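Local coordinates for protein adenylation domain (Streptomyces sp., PDB 5N9X) that belongs to the ANL superfamily of AMP-binding enzymes and binds ATP and threonine together, at residues A[200-205]-A[225-230]; A[251-256]-A[278-283]; A[242-247]-A[271-276]; A[365-370]-A[399-404]; A[118-123]-A[132-137]. All blocks are in the same frame, centred on the assembly; numbering follows the deposited sequence.

Contact 1 of 5, residues A[200-205]-A[225-230]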
# COMPACT_ATOMS: atom_id res chain seq x y z
N ASP A 200 20.42 2.87 -12.72
CA ASP A 200 20.34 1.69 -13.57
C ASP A 200 19.14 0.78 -13.26
O ASP A 200 18.81 -0.12 -14.05
CB ASP A 200 21.64 0.89 -13.45
CG ASP A 200 22.82 1.63 -14.02
OD1 ASP A 200 22.69 2.25 -15.09
OD2 ASP A 200 23.89 1.61 -13.38
N ASP A 201 18.48 1.02 -12.13
CA ASP A 201 17.37 0.16 -11.72
C ASP A 201 16.14 0.25 -12.65
O ASP A 201 15.95 1.21 -13.39
CB ASP A 201 16.98 0.48 -10.25
CG ASP A 201 17.94 -0.14 -9.24
OD1 ASP A 201 18.19 -1.36 -9.34
OD2 ASP A 201 18.47 0.58 -8.37
N ARG A 202 15.34 -0.81 -12.62
CA ARG A 202 14.02 -0.80 -13.22
C ARG A 202 13.00 -1.12 -12.13
O ARG A 202 13.06 -2.19 -11.51
CB ARG A 202 13.91 -1.82 -14.35
CG ARG A 202 14.38 -1.35 -15.70
CD ARG A 202 15.67 -2.04 -16.06
NE ARG A 202 16.02 -1.85 -17.46
CZ ARG A 202 16.95 -2.55 -18.10
NH1 ARG A 202 17.63 -3.50 -17.45
NH2 ARG A 202 17.21 -2.32 -19.38
N TRP A 203 12.07 -0.19 -11.91
CA TRP A 203 11.02 -0.36 -10.92
C TRP A 203 9.74 -0.78 -11.65
O TRP A 203 9.46 -0.30 -12.75
CB TRP A 203 10.80 0.93 -10.14
CG TRP A 203 11.91 1.28 -9.17
CD1 TRP A 203 13.20 1.59 -9.48
CD2 TRP A 203 11.80 1.40 -7.75
NE1 TRP A 203 13.90 1.88 -8.35
CE2 TRP A 203 13.07 1.77 -7.27
CE3 TRP A 203 10.75 1.24 -6.85
CZ2 TRP A 203 13.33 1.97 -5.90
CZ3 TRP A 203 11.00 1.44 -5.51
CH2 TRP A 203 12.28 1.80 -5.04
N LEU A 204 8.98 -1.68 -11.05
CA LEU A 204 7.72 -2.08 -11.66
C LEU A 204 6.60 -1.28 -11.03
O LEU A 204 6.51 -1.23 -9.82
CB LEU A 204 7.50 -3.59 -11.47
CG LEU A 204 6.26 -4.21 -12.13
CD1 LEU A 204 6.36 -4.04 -13.64
CD2 LEU A 204 6.11 -5.67 -11.76
N LEU A 205 5.77 -0.61 -11.83
CA LEU A 205 4.56 -0.01 -11.26
C LEU A 205 3.45 -1.09 -11.23
O LEU A 205 2.65 -1.23 -12.16
CB LEU A 205 4.12 1.24 -12.03
CG LEU A 205 2.83 1.90 -11.51
CD1 LEU A 205 3.12 2.64 -10.25
CD2 LEU A 205 2.25 2.88 -12.53
N GLY A 225 16.63 8.64 -11.51
CA GLY A 225 16.99 8.48 -12.91
C GLY A 225 16.69 7.09 -13.44
O GLY A 225 16.91 6.80 -14.63
N ALA A 226 16.20 6.23 -12.55
CA ALA A 226 15.88 4.86 -12.91
C ALA A 226 14.67 4.80 -13.84
O ALA A 226 14.00 5.81 -14.08
CB ALA A 226 15.62 4.02 -11.65
N GLU A 227 14.39 3.62 -14.34
CA GLU A 227 13.27 3.41 -15.24
C GLU A 227 12.03 2.92 -14.50
O GLU A 227 12.13 2.07 -13.60
CB GLU A 227 13.68 2.40 -16.30
CG GLU A 227 12.76 2.29 -17.47
CD GLU A 227 13.25 1.24 -18.44
OE1 GLU A 227 14.46 1.22 -18.73
OE2 GLU A 227 12.43 0.41 -18.86
N LEU A 228 10.86 3.45 -14.87
CA LEU A 228 9.58 2.98 -14.33
C LEU A 228 8.83 2.15 -15.38
O LEU A 228 8.32 2.67 -16.38
CB LEU A 228 8.72 4.16 -13.86
CG LEU A 228 7.36 3.81 -13.23
CD1 LEU A 228 7.52 2.98 -11.96
CD2 LEU A 228 6.52 5.06 -12.91
N VAL A 229 8.76 0.85 -15.16
CA VAL A 229 8.04 -0.04 -16.06
C VAL A 229 6.54 -0.09 -15.70
O VAL A 229 6.18 -0.58 -14.64
CB VAL A 229 8.66 -1.43 -16.03
CG1 VAL A 229 7.97 -2.35 -17.01
CG2 VAL A 229 10.15 -1.33 -16.33
N VAL A 230 5.68 0.41 -16.58
CA VAL A 230 4.26 0.49 -16.26
C VAL A 230 3.57 -0.81 -16.61
O VAL A 230 3.65 -1.24 -17.76
CB VAL A 230 3.55 1.65 -16.99
CG1 VAL A 230 2.03 1.61 -16.74
CG2 VAL A 230 4.12 2.98 -16.56
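W203 and E227 are joined through their backbones in a parallel strand pair, 202-205 with 227-230. The N of W203 donates to E227 O at 2.8 Å, and its O accepts from V229 N at the same 2.8 Å. L205 N bonds to V229 O, and E227 N to D201 O, completing the ladder. On the face of R202 and L204, the guanidinium offers NE to E227 OE1 at 3.7 Å, a long salt bridge. OE1 lies in the guanidinium plane, although the carboxylate itself is turned 86° from it. The firmer partner of E227 is H38, which bonds to OE2. Beyond this pair, L204 CD1 rests 4.1 Å from V229 CG1. On the other face W203 CD1 meets A226 CB at 4.1 Å, and the indole is edge-to-face with W216. L228 sends CD1 to within 3.8 Å of L205 CB; its CG is anti to the backbone N (chi1 -178°), which carries the branch toward 202-205. Apolar W203, L205 and L228 suit a face covered by helix 213-222, while V230 packs on I39 and P77. Strand 202-205, helix 213-222 and strand 227-230 form a beta-alpha-beta unit, whose crossover makes the strands parallel neighbours.

Contact 2 of 5, residues A[251-256]-A[278-283]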
# COMPACT_ATOMS: atom_id res chain seq x y z
N ILE A 251 13.28 -6.16 -14.51
CA ILE A 251 13.03 -5.48 -13.25
C ILE A 251 14.05 -5.82 -12.15
O ILE A 251 14.37 -6.99 -11.92
CB ILE A 251 11.59 -5.81 -12.79
CG1 ILE A 251 10.62 -5.02 -13.68
CG2 ILE A 251 11.37 -5.46 -11.33
CD1 ILE A 251 9.41 -5.76 -13.99
N THR A 252 14.56 -4.79 -11.50
CA THR A 252 15.53 -4.96 -10.42
C THR A 252 14.89 -4.69 -9.03
O THR A 252 15.40 -5.16 -8.01
CB THR A 252 16.75 -4.02 -10.62
OG1 THR A 252 16.33 -2.66 -10.56
CG2 THR A 252 17.41 -4.27 -11.97
N VAL A 253 13.80 -3.93 -9.00
CA VAL A 253 13.14 -3.61 -7.74
C VAL A 253 11.66 -3.95 -7.81
O VAL A 253 10.87 -3.21 -8.41
CB VAL A 253 13.31 -2.11 -7.36
CG1 VAL A 253 12.60 -1.82 -6.03
CG2 VAL A 253 14.80 -1.74 -7.27
N LEU A 254 11.28 -5.07 -7.21
CA LEU A 254 9.89 -5.50 -7.26
C LEU A 254 9.22 -5.29 -5.89
O LEU A 254 9.75 -5.70 -4.85
CB LEU A 254 9.81 -6.97 -7.72
CG LEU A 254 8.42 -7.62 -7.59
CD1 LEU A 254 7.43 -6.98 -8.51
CD2 LEU A 254 8.50 -9.09 -7.92
N ASN A 255 8.07 -4.60 -5.91
CA ASN A 255 7.21 -4.40 -4.73
C ASN A 255 5.94 -5.24 -4.78
O ASN A 255 5.20 -5.22 -5.75
CB ASN A 255 6.82 -2.92 -4.59
CG ASN A 255 7.99 -2.05 -4.20
OD1 ASN A 255 8.31 -1.93 -3.01
ND2 ASN A 255 8.64 -1.43 -5.18
N GLN A 256 5.67 -5.96 -3.71
CA GLN A 256 4.57 -6.92 -3.67
C GLN A 256 3.90 -6.92 -2.31
O GLN A 256 4.55 -6.76 -1.29
CB GLN A 256 5.07 -8.33 -4.00
CG GLN A 256 5.49 -8.61 -5.44
CD GLN A 256 4.30 -8.87 -6.36
OE1 GLN A 256 3.90 -10.02 -6.56
NE2 GLN A 256 3.73 -7.80 -6.91
N LEU A 278 16.74 -9.33 -10.74
CA LEU A 278 16.09 -8.88 -9.49
C LEU A 278 17.09 -8.60 -8.37
O LEU A 278 17.85 -9.48 -7.96
CB LEU A 278 15.06 -9.90 -9.00
CG LEU A 278 13.60 -9.44 -8.98
CD1 LEU A 278 12.68 -10.46 -8.32
CD2 LEU A 278 13.49 -8.11 -8.28
N ARG A 279 17.09 -7.36 -7.87
CA ARG A 279 17.97 -6.98 -6.77
C ARG A 279 17.20 -6.92 -5.46
O ARG A 279 17.71 -7.32 -4.43
CB ARG A 279 18.67 -5.63 -7.03
CG ARG A 279 19.47 -5.56 -8.31
CD ARG A 279 19.90 -4.12 -8.59
NE ARG A 279 20.88 -3.65 -7.63
CZ ARG A 279 20.71 -2.63 -6.79
NH1 ARG A 279 19.55 -1.96 -6.77
NH2 ARG A 279 21.68 -2.29 -5.94
N TYR A 280 15.98 -6.41 -5.52
CA TYR A 280 15.15 -6.30 -4.31
C TYR A 280 13.72 -6.74 -4.53
O TYR A 280 13.09 -6.38 -5.51
CB TYR A 280 15.10 -4.86 -3.79
CG TYR A 280 16.38 -4.28 -3.25
CD1 TYR A 280 16.80 -4.56 -1.96
CD2 TYR A 280 17.14 -3.40 -4.02
CE1 TYR A 280 17.97 -4.00 -1.44
CE2 TYR A 280 18.30 -2.83 -3.53
CZ TYR A 280 18.72 -3.13 -2.23
OH TYR A 280 19.88 -2.56 -1.75
N VAL A 281 13.20 -7.51 -3.60
CA VAL A 281 11.76 -7.65 -3.51
C VAL A 281 11.34 -7.06 -2.17
O VAL A 281 11.83 -7.47 -1.14
CB VAL A 281 11.30 -9.10 -3.64
CG1 VAL A 281 9.82 -9.15 -3.98
CG2 VAL A 281 12.10 -9.79 -4.73
N VAL A 282 10.46 -6.08 -2.20
CA VAL A 282 10.03 -5.38 -1.01
C VAL A 282 8.61 -5.77 -0.75
O VAL A 282 7.80 -5.71 -1.66
CB VAL A 282 10.15 -3.83 -1.16
CG1 VAL A 282 9.41 -3.11 -0.05
CG2 VAL A 282 11.60 -3.40 -1.18
N PHE A 283 8.31 -6.18 0.47
CA PHE A 283 6.95 -6.55 0.85
C PHE A 283 6.34 -5.43 1.64
O PHE A 283 7.03 -4.81 2.47
CB PHE A 283 6.94 -7.83 1.69
CG PHE A 283 7.59 -9.00 1.02
CD1 PHE A 283 8.98 -9.15 1.06
CD2 PHE A 283 6.84 -9.95 0.36
CE1 PHE A 283 9.60 -10.23 0.45
CE2 PHE A 283 7.46 -11.05 -0.24
CZ PHE A 283 8.83 -11.19 -0.20
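Residues 251-256 and 278-283 form a buried parallel strand pair, the two strands of a beta-alpha-beta unit whose crossover is helix 258-271. At its start T252 O is gripped twice, by R279 N and Y280 N, where the chain turns into the strand. Three more bonds continue the ladder, from L254 N to Q256 N, among them L254 N to Y280 O and V282 N to L254 O, both 2.8 Å. T252 and R279 meet along their aliphatic parts, T252 CB lying 3.7 Å from R279 CD, while their polar ends turn to D201; R279 also reaches S196 O. L254 and V281 lie side by side, and L278 CD2 approaches L254 CB at 3.9 Å; such apolar side chains suit a buried face packed against L264 of helix 258-271. The other face carries V253, Y280, N255 and V282; N255 stands about 7 Å, side chain to ligand, from the bound threonine. Its CG is anti to the carbonyl carbon (chi1 -70°), which brings the amide alongside V282. OD1 takes a weak hydrogen bond from W216 NE1 and comes 3.2 Å from V282 CB.

Contact 3 of 5, residues A[242-247]-A[271-276]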
# COMPACT_ATOMS: atom_id res chain seq x y z
N THR A 242 2.65 -11.90 -15.55
CA THR A 242 3.27 -10.91 -14.70
C THR A 242 4.72 -11.32 -14.46
O THR A 242 5.65 -10.54 -14.67
CB THR A 242 2.51 -10.80 -13.36
OG1 THR A 242 1.18 -10.35 -13.63
CG2 THR A 242 3.23 -9.86 -12.39
N ALA A 243 4.89 -12.56 -14.03
CA ALA A 243 6.22 -13.13 -13.91
C ALA A 243 7.03 -12.94 -15.20
O ALA A 243 8.19 -12.55 -15.15
CB ALA A 243 6.13 -14.61 -13.54
N ARG A 244 6.42 -13.16 -16.35
CA ARG A 244 7.18 -13.15 -17.59
C ARG A 244 7.65 -11.74 -17.95
O ARG A 244 8.80 -11.54 -18.36
CB ARG A 244 6.36 -13.79 -18.71
CG ARG A 244 6.67 -15.28 -18.85
CD ARG A 244 5.45 -16.20 -18.92
NE ARG A 244 4.82 -16.26 -20.23
CZ ARG A 244 4.01 -17.24 -20.64
NH1 ARG A 244 3.75 -18.28 -19.86
NH2 ARG A 244 3.48 -17.19 -21.85
N VAL A 245 6.79 -10.76 -17.73
CA VAL A 245 7.18 -9.36 -17.89
C VAL A 245 8.31 -8.98 -16.93
O VAL A 245 9.26 -8.27 -17.31
CB VAL A 245 5.98 -8.43 -17.66
CG1 VAL A 245 6.43 -6.98 -17.54
CG2 VAL A 245 4.96 -8.61 -18.78
N VAL A 246 8.23 -9.47 -15.70
CA VAL A 246 9.24 -9.14 -14.70
C VAL A 246 10.65 -9.58 -15.14
O VAL A 246 11.62 -8.84 -14.97
CB VAL A 246 8.89 -9.76 -13.34
CG1 VAL A 246 10.11 -9.84 -12.43
CG2 VAL A 246 7.74 -8.99 -12.69
N ARG A 247 10.75 -10.78 -15.71
CA ARG A 247 12.01 -11.23 -16.28
C ARG A 247 12.33 -10.40 -17.52
O ARG A 247 13.37 -9.73 -17.57
CB ARG A 247 11.96 -12.72 -16.62
CG ARG A 247 13.09 -13.20 -17.53
CD ARG A 247 12.52 -13.77 -18.81
NE ARG A 247 12.05 -15.14 -18.63
CZ ARG A 247 11.00 -15.65 -19.26
NH1 ARG A 247 10.30 -14.90 -20.11
NH2 ARG A 247 10.62 -16.90 -19.03
N GLU A 271 6.57 -22.42 -14.04
CA GLU A 271 7.18 -22.27 -15.35
C GLU A 271 8.73 -22.32 -15.27
O GLU A 271 9.42 -22.42 -16.28
CB GLU A 271 6.69 -20.96 -16.00
CG GLU A 271 7.21 -20.72 -17.42
CD GLU A 271 6.26 -19.89 -18.27
OE1 GLU A 271 5.06 -20.25 -18.33
OE2 GLU A 271 6.73 -18.90 -18.88
N GLY A 272 9.28 -22.26 -14.07
CA GLY A 272 10.73 -22.33 -13.91
C GLY A 272 11.42 -21.07 -14.39
O GLY A 272 12.49 -21.09 -15.01
N ILE A 273 10.80 -19.94 -14.11
CA ILE A 273 11.37 -18.70 -14.58
C ILE A 273 12.60 -18.29 -13.75
O ILE A 273 12.65 -18.50 -12.52
CB ILE A 273 10.32 -17.59 -14.57
CG1 ILE A 273 9.16 -17.99 -15.49
CG2 ILE A 273 10.94 -16.28 -15.00
CD1 ILE A 273 7.93 -17.07 -15.37
N ASP A 274 13.61 -17.75 -14.41
CA ASP A 274 14.74 -17.22 -13.66
C ASP A 274 14.67 -15.70 -13.67
O ASP A 274 14.20 -15.10 -14.64
CB ASP A 274 16.07 -17.73 -14.24
CG ASP A 274 17.24 -17.51 -13.28
OD1 ASP A 274 17.09 -17.78 -12.06
OD2 ASP A 274 18.32 -17.07 -13.76
N LEU A 275 15.09 -15.07 -12.58
CA LEU A 275 15.08 -13.61 -12.53
C LEU A 275 16.42 -13.03 -12.10
O LEU A 275 16.52 -12.38 -11.06
CB LEU A 275 13.96 -13.13 -11.60
CG LEU A 275 12.56 -13.65 -11.95
CD1 LEU A 275 11.59 -13.59 -10.77
CD2 LEU A 275 12.02 -12.95 -13.15
N PRO A 276 17.47 -13.24 -12.91
CA PRO A 276 18.82 -12.87 -12.45
C PRO A 276 19.02 -11.36 -12.21
O PRO A 276 19.94 -10.97 -11.48
CB PRO A 276 19.71 -13.34 -13.61
CG PRO A 276 18.81 -13.26 -14.81
CD PRO A 276 17.47 -13.72 -14.30
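I273 and R247 bury the most surface here, with L275 next, and the three interlock between helix 239-248 and the loop that follows helix 258-271. I273 sends its CD1 end to the helix, where it touches A243 CB at 3.6 Å and passes R244 CG at 4.1 Å. Its CG1 is anti to the carbonyl carbon (chi1 -60°) and the chain is extended beyond it, long enough to reach the small alanine, which lets it come close to the helix. The other branch, CG2, faces R247, whose NE is 4.0 Å away. R247 bends at chi2 and chi3 and crosses I273 at about a right angle, laying its aliphatic part along the loop: CG sits 3.6 Å from D274 O, and CB 3.5 Å from L275 CD2. The same CD2 meets V246 CG1 at 3.7 Å. This is mostly apolar packing of helix 239-248 on the end of helix 258-271, the crossover helix of a beta-alpha-beta unit, and the loop leading to strand 280-284. V268 touches both A243 and L275, while W296 packs on L275. G272, the first residue to leave helix 258-271, has positive phi, which glycine accepts readily, and it turns the chain toward I273. At the more exposed end R244 NH1 and E271 OE1 form a salt bridge of 2.8 Å; as a hydrogen bond it is weak, its N-H...O angle being 118°, and the guanidinium and carboxylate planes are 42° apart.

Contact 4 of 5, residues A[365-370]-A[399-404]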
# COMPACT_ATOMS: atom_id res chain seq x y z
N TRP A 365 3.22 3.28 18.39
CA TRP A 365 3.06 4.71 18.15
C TRP A 365 4.27 5.18 17.35
O TRP A 365 5.37 4.66 17.55
CB TRP A 365 2.94 5.49 19.47
CG TRP A 365 1.64 5.30 20.21
CD1 TRP A 365 0.70 4.33 19.99
CD2 TRP A 365 1.13 6.10 21.30
NE1 TRP A 365 -0.35 4.47 20.87
CE2 TRP A 365 -0.11 5.55 21.68
CE3 TRP A 365 1.60 7.23 21.99
CZ2 TRP A 365 -0.89 6.08 22.73
CZ3 TRP A 365 0.83 7.76 23.02
CH2 TRP A 365 -0.40 7.18 23.38
N LEU A 366 4.07 6.15 16.45
CA LEU A 366 5.15 6.65 15.57
C LEU A 366 5.20 8.19 15.47
O LEU A 366 4.19 8.85 15.23
CB LEU A 366 5.03 6.04 14.16
CG LEU A 366 5.09 4.52 13.94
CD1 LEU A 366 4.71 4.15 12.51
CD2 LEU A 366 6.48 3.96 14.27
N ALA A 367 6.39 8.74 15.64
CA ALA A 367 6.61 10.18 15.48
C ALA A 367 7.73 10.43 14.49
O ALA A 367 8.65 9.61 14.37
CB ALA A 367 6.93 10.81 16.80
N GLY A 368 7.69 11.58 13.82
CA GLY A 368 8.75 11.95 12.89
C GLY A 368 8.26 12.70 11.66
O GLY A 368 7.06 12.94 11.50
N PRO A 369 9.19 13.06 10.75
CA PRO A 369 8.86 13.87 9.57
C PRO A 369 8.03 13.15 8.49
O PRO A 369 7.55 13.82 7.58
CB PRO A 369 10.24 14.25 9.03
CG PRO A 369 11.13 13.11 9.46
CD PRO A 369 10.62 12.70 10.81
N GLN A 370 7.87 11.82 8.57
CA GLN A 370 7.00 11.11 7.63
C GLN A 370 5.54 11.04 8.09
O GLN A 370 4.65 10.66 7.32
CB GLN A 370 7.49 9.68 7.38
CG GLN A 370 8.69 9.55 6.46
CD GLN A 370 9.19 8.10 6.41
OE1 GLN A 370 10.38 7.83 6.67
NE2 GLN A 370 8.29 7.16 6.08
N PRO A 399 6.99 14.60 21.25
CA PRO A 399 6.73 14.28 19.85
C PRO A 399 5.23 14.18 19.56
O PRO A 399 4.43 14.01 20.48
CB PRO A 399 7.41 12.92 19.66
CG PRO A 399 8.14 12.64 20.92
CD PRO A 399 7.47 13.43 22.00
N ARG A 400 4.88 14.31 18.29
CA ARG A 400 3.52 14.09 17.82
C ARG A 400 3.43 12.63 17.35
O ARG A 400 4.11 12.25 16.40
CB ARG A 400 3.18 15.07 16.69
CG ARG A 400 1.74 15.09 16.26
CD ARG A 400 1.43 16.28 15.35
NE ARG A 400 0.25 16.00 14.54
CZ ARG A 400 0.29 15.46 13.32
NH1 ARG A 400 1.43 15.14 12.75
NH2 ARG A 400 -0.84 15.24 12.68
N TYR A 401 2.63 11.82 18.04
CA TYR A 401 2.62 10.38 17.79
C TYR A 401 1.38 9.98 16.98
O TYR A 401 0.29 10.42 17.28
CB TYR A 401 2.62 9.59 19.12
CG TYR A 401 3.97 9.51 19.80
CD1 TYR A 401 4.97 8.65 19.33
CD2 TYR A 401 4.23 10.26 20.95
CE1 TYR A 401 6.22 8.58 19.97
CE2 TYR A 401 5.46 10.20 21.59
CZ TYR A 401 6.45 9.35 21.10
OH TYR A 401 7.66 9.30 21.75
N TYR A 402 1.55 9.14 15.96
CA TYR A 402 0.40 8.50 15.32
C TYR A 402 0.19 7.11 15.90
O TYR A 402 1.12 6.28 15.96
CB TYR A 402 0.54 8.40 13.79
CG TYR A 402 -0.56 7.54 13.17
CD1 TYR A 402 -1.85 8.04 13.07
CD2 TYR A 402 -0.32 6.25 12.74
CE1 TYR A 402 -2.87 7.28 12.53
CE2 TYR A 402 -1.33 5.47 12.19
CZ TYR A 402 -2.61 6.00 12.09
OH TYR A 402 -3.64 5.28 11.55
N HIS A 403 -1.03 6.85 16.31
CA HIS A 403 -1.36 5.57 16.90
C HIS A 403 -1.76 4.62 15.77
O HIS A 403 -2.78 4.82 15.13
CB HIS A 403 -2.47 5.72 17.94
CG HIS A 403 -2.19 6.77 18.98
ND1 HIS A 403 -3.10 7.10 19.97
CD2 HIS A 403 -1.11 7.56 19.19
CE1 HIS A 403 -2.58 8.05 20.74
NE2 HIS A 403 -1.38 8.35 20.29
N SER A 404 -0.94 3.61 15.53
CA SER A 404 -1.13 2.74 14.38
C SER A 404 -2.33 1.81 14.53
O SER A 404 -2.91 1.36 13.55
CB SER A 404 0.14 1.91 14.14
OG SER A 404 0.23 0.83 15.05
O HOH W 1 5.40 13.47 14.25
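W365 and H403 stack in parallel-displaced fashion, planes 8° apart and the centroid of the indole six-membered ring 3.6 Å from that of the imidazole, with H403 NE2 over one face of the indole and W365 CE2 over the imidazole. They ride on an antiparallel pair of strands, 362-367 with 400-410, in a larger mixed sheet. Y401 completes an aromatic cluster: its ring is oblique to the indole, planes at 49°, with CD1 3.8 Å from W365 CB. P399 CB lies above one face of the Y401 ring toward its rim, and A367 CB makes an off-centre CH-pi contact 4.3 Å from the ring centroid. Alanine suits position 367, since its small CB can touch P399 CB (3.6 Å) and the Y401 ring at once. W365 and H403 are a non-hydrogen-bonded pair; both have CG anti to the carbonyl carbon, the two side chains run alongside each other, and their rings overlap face to face. T387 binds H403 NE2 and fixes the imidazole. L366 and Y402 are the hydrogen-bonded pair, on the face where Y402 comes within about 5 Å, side chain to ligand, of the ATP. Past the strand, one water accepts from G368 N at 3.0 Å and donates to R400 O at 2.8 Å.

Contact 5 of 5, residues A[118-123]-A[132-137]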
# COMPACT_ATOMS: atom_id res chain seq x y z
N ALA A 118 -10.87 20.57 -9.85
CA ALA A 118 -10.84 20.06 -11.22
C ALA A 118 -10.63 18.56 -11.24
O ALA A 118 -10.27 17.98 -10.23
CB ALA A 118 -9.75 20.75 -12.01
N LEU A 119 -10.82 17.94 -12.40
CA LEU A 119 -10.48 16.53 -12.58
C LEU A 119 -9.63 16.32 -13.85
O LEU A 119 -9.87 16.94 -14.88
CB LEU A 119 -11.75 15.68 -12.63
CG LEU A 119 -11.56 14.15 -12.61
CD1 LEU A 119 -12.67 13.48 -11.82
CD2 LEU A 119 -11.49 13.57 -14.01
N VAL A 120 -8.61 15.46 -13.77
CA VAL A 120 -7.82 15.14 -14.95
C VAL A 120 -8.04 13.69 -15.35
O VAL A 120 -7.92 12.79 -14.52
CB VAL A 120 -6.32 15.39 -14.73
CG1 VAL A 120 -5.56 15.19 -16.02
CG2 VAL A 120 -6.09 16.79 -14.23
N GLY A 121 -8.34 13.48 -16.63
CA GLY A 121 -8.72 12.17 -17.15
C GLY A 121 -10.18 12.25 -17.55
O GLY A 121 -10.76 13.33 -17.45
N ASP A 122 -10.81 11.16 -18.00
CA ASP A 122 -12.25 11.21 -18.18
C ASP A 122 -12.99 10.57 -17.01
O ASP A 122 -12.50 9.67 -16.38
CB ASP A 122 -12.70 10.53 -19.46
CG ASP A 122 -14.08 10.96 -19.87
OD1 ASP A 122 -15.01 10.12 -19.83
OD2 ASP A 122 -14.24 12.16 -20.20
N PRO A 123 -14.16 11.11 -16.68
CA PRO A 123 -15.07 10.55 -15.68
C PRO A 123 -15.84 9.34 -16.19
O PRO A 123 -17.08 9.38 -16.26
CB PRO A 123 -16.03 11.71 -15.41
CG PRO A 123 -15.73 12.74 -16.52
CD PRO A 123 -14.32 12.57 -16.77
N PRO A 132 -14.29 21.72 -13.80
CA PRO A 132 -13.64 21.66 -15.12
C PRO A 132 -12.89 20.36 -15.39
O PRO A 132 -12.35 19.76 -14.46
CB PRO A 132 -12.67 22.85 -15.10
CG PRO A 132 -12.58 23.32 -13.68
CD PRO A 132 -13.52 22.53 -12.83
N LEU A 133 -12.87 19.95 -16.65
CA LEU A 133 -12.13 18.75 -17.04
C LEU A 133 -10.89 19.02 -17.87
O LEU A 133 -10.88 19.89 -18.74
CB LEU A 133 -13.01 17.80 -17.84
CG LEU A 133 -12.75 16.34 -17.45
CD1 LEU A 133 -13.41 15.99 -16.14
CD2 LEU A 133 -13.16 15.38 -18.55
N VAL A 134 -9.84 18.27 -17.58
CA VAL A 134 -8.75 18.07 -18.51
C VAL A 134 -8.90 16.62 -18.95
O VAL A 134 -8.89 15.72 -18.12
CB VAL A 134 -7.39 18.32 -17.87
CG1 VAL A 134 -6.29 18.36 -18.93
CG2 VAL A 134 -7.42 19.60 -17.08
N THR A 135 -9.07 16.39 -20.25
CA THR A 135 -9.32 15.04 -20.74
C THR A 135 -8.01 14.33 -20.98
O THR A 135 -6.95 14.95 -20.92
CB THR A 135 -10.15 15.05 -22.04
OG1 THR A 135 -9.40 15.72 -23.06
CG2 THR A 135 -11.46 15.76 -21.82
N GLU A 136 -8.07 13.03 -21.24
CA GLU A 136 -6.84 12.31 -21.53
C GLU A 136 -6.26 12.81 -22.83
O GLU A 136 -5.04 12.96 -22.96
CB GLU A 136 -7.08 10.79 -21.58
CG GLU A 136 -5.81 9.99 -21.33
CD GLU A 136 -6.02 8.49 -21.34
OE1 GLU A 136 -7.17 8.03 -21.13
OE2 GLU A 136 -5.03 7.77 -21.58
N GLU A 137 -7.13 13.08 -23.80
CA GLU A 137 -6.70 13.57 -25.10
C GLU A 137 -6.06 14.93 -24.90
O GLU A 137 -5.03 15.25 -25.50
CB GLU A 137 -7.87 13.66 -26.09
CG GLU A 137 -7.56 14.52 -27.32
CD GLU A 137 -8.67 14.51 -28.36
OE1 GLU A 137 -9.86 14.48 -27.98
OE2 GLU A 137 -8.34 14.54 -29.57
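L133 reaches across to 118-123 with the outer part of its side chain. CB sets it on the same face of the sheet as L119, and contact begins at CG, which is 3.6 Å from G121 O. There the chain forks. CD1 meets L119 CD2 at 3.8 Å, as the two leucines lie side by side, and P123 CD at 3.6 Å. CD2 touches G121 O at 3.3 Å and P123 CD at 3.5 Å, and in this way the end of the leucine meets the CD corner of the P123 ring. Apolar, branched leucine suits the place because both methyls can pack on P123 while one also reaches L119. The backbones beneath form a short parallel pair at the edge of a four-stranded parallel sheet, in which 118-121 lies between 70-74 and the outermost strand 133-134. L119 is gripped by two bonds, its N to P132 O at 3.1 Å and its O from V134 N at 3.0 Å, and G121 N follows with V134 O at 2.7 Å. On the opposite face V120 and V134 also lie side by side, and V139 of helix 136-141 packs on both. G121, with phi 112°, adopts a conformation that glycine accommodates best. T135 is the N-cap of that helix, its OG1 accepting from N138 N.

In the fold
Following the chain from the N terminus, contact 5 closes first, a short loop of eight residues at the edge of a separate parallel sheet. Contact 1 closes next, across helix 213-222. Contacts 2 and 3 then cross: helix 239-248 opens contact 3, strand 253-256 opens contact 2, and their second segments follow in the same order. Contacts 1, 2 and 3 touch one another, through the T252 hydroxyl at D201 and R202, L204 against V246, and I251 N with V246 O, so strands and helix form one continuous block. Contact 4 closes last, over 28 residues that include helix 379-385 and strand 386-388; it shares the mixed sheet with contact 2, but their nearest atoms are about 12 Å apart.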